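Local coordinates for putative heme binding protein (Tannerella forsythia, PDB 6EU8) that probably binds heme as a member of the HmuY-like family, with heme-binding properties that differ from those of Porphyromonas gingivalis HmuY, at residues F118-A121 / D122-S126; E90-F93 / S94-T97. All coordinates share one frame; numbering follows the deposited sequence. Where two conformers were deposited one is given.

Overall arrangement
From the N terminus, the chain reaches contact 2 (90-97) first, in the loop between strands 84-87 and 105-111. There a 3-10 turn closes a local bend. The chain then runs through strands 105-111 and 115-117 into contact 1 (118-126), where the short helix 120-124 connects strand 115-117 to its antiparallel partner 127-136. The two contacts follow in series and neither nest nor cross. The centres of contacts 1 and 2 lie about 44 Å apart, on opposite sides of the chain's centre, and their nearest atoms are about 31 Å apart. Both lie at the surface in connections between strands of the same large antiparallel sheet, which links them through strands 105-111 and 127-136.

Contact 1 of 2, residues F118-A121 / D122-S126; sequences FNMA and DMMKS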
ATOM      1  N   PHE A 118      12.842 -12.516  -1.787  1.00 30.23           N
ATOM      2  CA  PHE A 118      13.505 -12.669  -0.485  1.00 34.60           C
ATOM      3  C   PHE A 118      13.330 -14.088   0.071  1.00 33.13           C
ATOM      4  O   PHE A 118      12.203 -14.548   0.246  1.00 32.66           O
ATOM      5  CB  PHE A 118      12.906 -11.660   0.491  1.00 37.11           C
ATOM      6  CG  PHE A 118      13.408 -11.813   1.901  1.00 43.98           C
ATOM      7  CD1 PHE A 118      14.764 -11.667   2.177  1.00 45.95           C
ATOM      8  CD2 PHE A 118      12.532 -12.116   2.942  1.00 45.03           C
ATOM      9  CE1 PHE A 118      15.250 -11.825   3.471  1.00 48.75           C
ATOM     10  CE2 PHE A 118      13.008 -12.259   4.236  1.00 49.45           C
ATOM     11  CZ  PHE A 118      14.371 -12.121   4.498  1.00 48.77           C
ATOM     12  N   ASN A 119      14.452 -14.755   0.357  1.00 30.20           N
ATOM     13  CA  ASN A 119      14.445 -16.061   1.076  1.00 31.30           C
ATOM     14  C   ASN A 119      15.738 -16.256   1.835  1.00 30.95           C
ATOM     15  O   ASN A 119      16.728 -15.561   1.538  1.00 30.28           O
ATOM     16  CB  ASN A 119      14.186 -17.214   0.129  1.00 30.81           C
ATOM     17  CG  ASN A 119      15.275 -17.396  -0.926  1.00 32.54           C
ATOM     18  OD1 ASN A 119      16.317 -18.016  -0.679  1.00 33.90           O
ATOM     19  ND2 ASN A 119      14.998 -16.934  -2.141  1.00 36.56           N
ATOM     20  N   MET A 120      15.745 -17.197   2.797  1.00 30.70           N
ATOM     21  CA  MET A 120      16.925 -17.312   3.659  0.70 30.65           C
ATOM     22  C   MET A 120      18.135 -17.937   2.969  1.00 30.02           C
ATOM     23  O   MET A 120      19.243 -17.478   3.236  1.00 30.75           O
ATOM     24  CB  MET A 120      16.629 -18.011   4.988  0.70 32.43           C
ATOM     25  CG  MET A 120      15.729 -17.225   5.926  0.70 32.61           C
ATOM     26  SD  MET A 120      16.198 -15.543   6.438  0.70 35.18           S
ATOM     27  CE  MET A 120      17.819 -15.864   7.154  0.70 31.36           C
ATOM     28  N   ALA A 121      17.945 -18.902   2.079  1.00 30.22           N
ATOM     29  CA  ALA A 121      19.096 -19.528   1.378  1.00 31.27           C
ATOM     30  C   ALA A 121      19.868 -18.491   0.559  1.00 32.11           C
ATOM     31  O   ALA A 121      21.094 -18.400   0.646  1.00 33.32           O
ATOM     32  CB  ALA A 121      18.659 -20.690   0.496  1.00 34.23           C
ATOM     33  N   ASP A 122      19.139 -17.656  -0.189  1.00 30.14           N
ATOM     34  CA  ASP A 122      19.778 -16.555  -0.913  1.00 30.09           C
ATOM     35  C   ASP A 122      20.354 -15.468  -0.004  1.00 25.57           C
ATOM     36  O   ASP A 122      21.442 -14.961  -0.268  1.00 28.86           O
ATOM     37  CB  ASP A 122      18.810 -15.944  -1.951  1.00 32.05           C
ATOM     38  CG  ASP A 122      18.530 -16.891  -3.123  1.00 35.41           C
ATOM     39  OD1 ASP A 122      19.280 -17.874  -3.324  1.00 39.64           O
ATOM     40  OD2 ASP A 122      17.542 -16.659  -3.850  1.00 38.30           O
ATOM     41  N   MET A 123      19.655 -15.147   1.086  1.00 26.12           N
ATOM     42  CA  MET A 123      20.134 -14.141   2.027  1.00 26.86           C
ATOM     43  C   MET A 123      21.487 -14.535   2.643  1.00 26.27           C
ATOM     44  O   MET A 123      22.381 -13.695   2.776  1.00 26.10           O
ATOM     45  CB  MET A 123      19.104 -13.911   3.127  1.00 30.66           C
ATOM     46  CG  MET A 123      19.327 -12.660   3.919  1.00 34.95           C
ATOM     47  SD  MET A 123      19.405 -11.117   2.927  0.50 33.69           S
ATOM     48  CE  MET A 123      21.153 -10.737   2.932  0.25 32.37           C
ATOM     49  N   MET A 124      21.638 -15.814   2.964  1.00 30.01           N
ATOM     50  CA  MET A 124      22.923 -16.314   3.500  1.00 30.80           C
ATOM     51  C   MET A 124      24.063 -16.272   2.489  1.00 32.29           C
ATOM     52  O   MET A 124      25.231 -16.304   2.893  1.00 33.36           O
ATOM     53  CB  MET A 124      22.759 -17.739   4.074  1.00 30.18           C
ATOM     54  CG  MET A 124      21.798 -17.810   5.245  1.00 33.41           C
ATOM     55  SD  MET A 124      22.170 -16.742   6.653  1.00 32.13           S
ATOM     56  CE  MET A 124      23.710 -17.476   7.254  1.00 38.10           C
ATOM     57  N   LYS A 125      23.729 -16.186   1.190  1.00 31.65           N
ATOM     58  CA  LYS A 125      24.674 -15.872   0.121  1.00 31.93           C
ATOM     59  C   LYS A 125      24.752 -14.369  -0.228  1.00 31.16           C
ATOM     60  O   LYS A 125      25.290 -14.009  -1.293  1.00 30.68           O
ATOM     61  CB  LYS A 125      24.292 -16.640  -1.155  1.00 37.18           C
ATOM     62  CG  LYS A 125      24.204 -18.153  -1.037  1.00 41.86           C
ATOM     63  CD  LYS A 125      23.725 -18.722  -2.370  1.00 48.17           C
ATOM     64  CE  LYS A 125      23.827 -20.238  -2.413  1.00 53.89           C
ATOM     65  NZ  LYS A 125      25.235 -20.716  -2.499  1.00 57.62           N
ATOM     66  N   SER A 126      24.254 -13.514   0.674  1.00 28.01           N
ATOM     67  CA  SER A 126      24.171 -12.073   0.515  1.00 28.50           C
ATOM     68  C   SER A 126      23.484 -11.657  -0.799  1.00 28.57           C
ATOM     69  O   SER A 126      23.975 -10.765  -1.491  1.00 29.24           O
ATOM     70  CB  SER A 126      25.545 -11.430   0.659  1.00 31.74           C
ATOM     71  OG  SER A 126      26.106 -11.795   1.923  1.00 32.57           O
TER
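The short helix 120-124 joins strand 115-117 to strand 127-136, and N119 is its N-cap. The side chain of N119 meets D122 twice. OD1 of N119 accepts from the backbone N of D122 at 2.9 Å, an almost straight bond with an N-H...O angle of 171°. The donor sits above the plane of the amide. In return, ND2 of N119 donates to OD2 of D122 at 3.1 Å, reaching that oxygen from above the carboxylate plane. The amide and carboxylate are turned 55° apart, so they do not lie flat against each other. N119 holds CG between its own backbone N and carbonyl carbon (chi1 64°). This turns the amide toward the first turn, and its two bonds fix the amide's rotation. A negative D122 near the helix start would probably be favoured by the helix dipole.

The backbone winds on from the cap. N of M123 donates to O of N119 at 3.0 Å. N of M124 donates to O of M120 at 2.9 Å. The next bond, from K125 N to A121 O, is weak.

Apolar contact is slight. CG of M123 approaches the edge of the F118 ring, near its plane, with 4.2 Å to CE1. M123 has CG anti to its backbone N, which carries it to the F118 side. Beyond the turn, M123 touches F128 and D122 touches K127, both on the following strand. S126 has positive phi and donates from N to O of M123 at 2.8 Å, while N of K127 pairs with O of D122. Together these bonds make a Schellman motif with S126 as its C-prime residue. The whole is a one-turn helix with an asparagine N-cap and a Schellman end, linking antiparallel strands.

Contact 2 of 2, residues E90-F93 / S94-T97; sequences ETEF and SKVT
E90 and K95 meet at about a right angle. OE1 of E90 comes to 3.4 Å from CB of K95, so the carboxylate touches the root of the lysine and not its amine. NZ of K95 stays 5.8 Å from that OE1, and there is no salt bridge. E90 bends at chi2 (-59°), which folds its end back over K95. Its aliphatic part meets V96, with CB of E90 at 3.8 Å from CG2 of V96. The side chains of E90 and V96 pass antiparallel to each other.

On another side of K95 lies E92. The side chains of E92 and K95 run alongside in the same sense. OE1 of E92 is 3.8 Å from CE of K95, and NZ is farther off at 4.9 Å. Attraction between these opposite charges is therefore probably only long-range. A water gives a weak hydrogen bond to OE1 of E92. Its approach to OG of S94 is too short for an ordinary hydrogen bond, so a bridge between the two residues is doubtful.

The backbone beneath forms a 3-10 turn, with two successive i to i+3 bonds. N of K95 donates to O of E92 at 3.1 Å, and N of V96 donates to O of F93 at 3.0 Å. Both donors stand above the carbonyl planes, by 54° and 55°, and each bond is bent at the oxygen. This turn lies in the surface loop that follows strand 84-87 and leads on to strand 105-111.

Farther out, lysines from strand 169-178 hold the loop: K173 NZ donates a hydrogen bond to T91 O, and K171 NZ donates one to V96 O. The backbone of E90 is hydrogen-bonded to that of V159, whose side chain also touches F93 and V96. V96 is buried, and it packs on T88 as well.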
ATOM      1  N   GLU A  90      -6.971  11.889  14.989  1.00 27.71           N
ATOM      2  CA  GLU A  90      -8.191  11.246  15.434  1.00 29.36           C
ATOM      3  C   GLU A  90      -8.106   9.731  15.358  1.00 28.72           C
ATOM      4  O   GLU A  90      -7.345   9.177  14.535  1.00 27.72           O
ATOM      5  CB  GLU A  90      -9.412  11.743  14.619  1.00 31.07           C
ATOM      6  CG  GLU A  90      -9.576  13.268  14.542  1.00 32.17           C
ATOM      7  CD  GLU A  90      -9.721  13.974  15.900  1.00 32.21           C
ATOM      8  OE1 GLU A  90     -10.171  13.336  16.874  1.00 34.87           O
ATOM      9  OE2 GLU A  90      -9.362  15.169  15.986  1.00 34.94           O
ATOM     10  N   THR A  91      -8.874   9.082  16.230  1.00 28.87           N
ATOM     11  CA  THR A  91      -8.990   7.626  16.268  0.50 30.34           C
ATOM     12  C   THR A  91     -10.368   7.129  15.804  1.00 30.50           C
ATOM     13  O   THR A  91     -10.561   5.938  15.639  1.00 30.31           O
ATOM     14  CB  THR A  91      -8.641   7.074  17.682  0.50 31.84           C
ATOM     15  OG1 THR A  91      -8.067   5.767  17.569  0.50 37.41           O
ATOM     16  CG2 THR A  91      -9.863   7.000  18.615  0.50 31.46           C
ATOM     17  N   GLU A  92     -11.317   8.044  15.587  1.00 32.30           N
ATOM     18  CA  GLU A  92     -12.693   7.683  15.197  1.00 34.95           C
ATOM     19  C   GLU A  92     -13.131   8.494  13.976  1.00 29.78           C
ATOM     20  O   GLU A  92     -12.879   9.690  13.898  1.00 30.16           O
ATOM     21  CB  GLU A  92     -13.666   7.950  16.360  1.00 40.66           C
ATOM     22  CG  GLU A  92     -13.470   7.032  17.557  1.00 49.05           C
ATOM     23  CD  GLU A  92     -14.249   7.467  18.796  1.00 56.51           C
ATOM     24  OE1 GLU A  92     -14.821   8.588  18.810  1.00 55.79           O
ATOM     25  OE2 GLU A  92     -14.272   6.681  19.775  1.00 63.77           O
ATOM     26  N   PHE A  93     -13.814   7.839  13.041  1.00 32.12           N
ATOM     27  CA  PHE A  93     -14.240   8.509  11.796  1.00 31.70           C
ATOM     28  C   PHE A  93     -15.164   9.697  12.061  1.00 34.33           C
ATOM     29  O   PHE A  93     -15.034  10.726  11.400  1.00 33.87           O
ATOM     30  CB  PHE A  93     -14.988   7.567  10.869  1.00 32.25           C
ATOM     31  CG  PHE A  93     -14.158   6.440  10.280  1.00 32.06           C
ATOM     32  CD1 PHE A  93     -12.880   6.659   9.760  1.00 32.31           C
ATOM     33  CD2 PHE A  93     -14.705   5.169  10.182  1.00 35.17           C
ATOM     34  CE1 PHE A  93     -12.162   5.599   9.190  1.00 31.91           C
ATOM     35  CE2 PHE A  93     -13.999   4.119   9.615  1.00 33.23           C
ATOM     36  CZ  PHE A  93     -12.718   4.342   9.118  1.00 32.02           C
ATOM     37  N   SER A  94     -16.062   9.563  13.036  1.00 38.05           N
ATOM     38  CA  SER A  94     -17.012  10.665  13.348  1.00 38.82           C
ATOM     39  C   SER A  94     -16.338  11.972  13.820  1.00 39.61           C
ATOM     40  O   SER A  94     -16.955  13.041  13.772  1.00 40.58           O
ATOM     41  CB  SER A  94     -18.077  10.201  14.358  1.00 40.73           C
ATOM     42  OG  SER A  94     -17.517   9.757  15.577  1.00 43.85           O
ATOM     43  N   LYS A  95     -15.078  11.895  14.259  1.00 36.75           N
ATOM     44  CA  LYS A  95     -14.298  13.070  14.670  1.00 37.50           C
ATOM     45  C   LYS A  95     -13.525  13.765  13.545  1.00 35.54           C
ATOM     46  O   LYS A  95     -12.929  14.811  13.767  1.00 36.92           O
ATOM     47  CB  LYS A  95     -13.299  12.668  15.755  1.00 39.65           C
ATOM     48  CG  LYS A  95     -13.905  12.001  16.981  1.00 45.11           C
ATOM     49  CD  LYS A  95     -14.468  13.019  17.949  1.00 50.95           C
ATOM     50  CE  LYS A  95     -14.990  12.349  19.213  1.00 51.97           C
ATOM     51  NZ  LYS A  95     -14.728  13.202  20.399  1.00 57.11           N
ATOM     52  N   VAL A  96     -13.492  13.163  12.353  1.00 37.82           N
ATOM     53  CA  VAL A  96     -12.861  13.764  11.179  1.00 37.68           C
ATOM     54  C   VAL A  96     -14.018  14.357  10.384  1.00 41.30           C
ATOM     55  O   VAL A  96     -14.798  13.619   9.793  1.00 40.32           O
ATOM     56  CB  VAL A  96     -12.098  12.694  10.362  1.00 38.12           C
ATOM     57  CG1 VAL A  96     -11.457  13.298   9.125  1.00 38.35           C
ATOM     58  CG2 VAL A  96     -11.047  12.011  11.248  1.00 37.35           C
ATOM     59  N   THR A  97     -14.167  15.679  10.441  1.00 47.16           N
ATOM     60  CA  THR A  97     -15.333  16.328   9.842  1.00 51.63           C
ATOM     61  C   THR A  97     -14.950  16.778   8.444  1.00 49.98           C
ATOM     62  O   THR A  97     -14.074  17.629   8.272  1.00 50.92           O
ATOM     63  CB  THR A  97     -15.899  17.484  10.712  1.00 54.20           C
ATOM     64  OG1 THR A  97     -14.843  18.321  11.194  1.00 54.13           O
ATOM     65  CG2 THR A  97     -16.658  16.911  11.914  1.00 56.13           C
TER
HETATM   66  O   HOH W   1     -17.410   7.755  16.944  1.00 53.93           O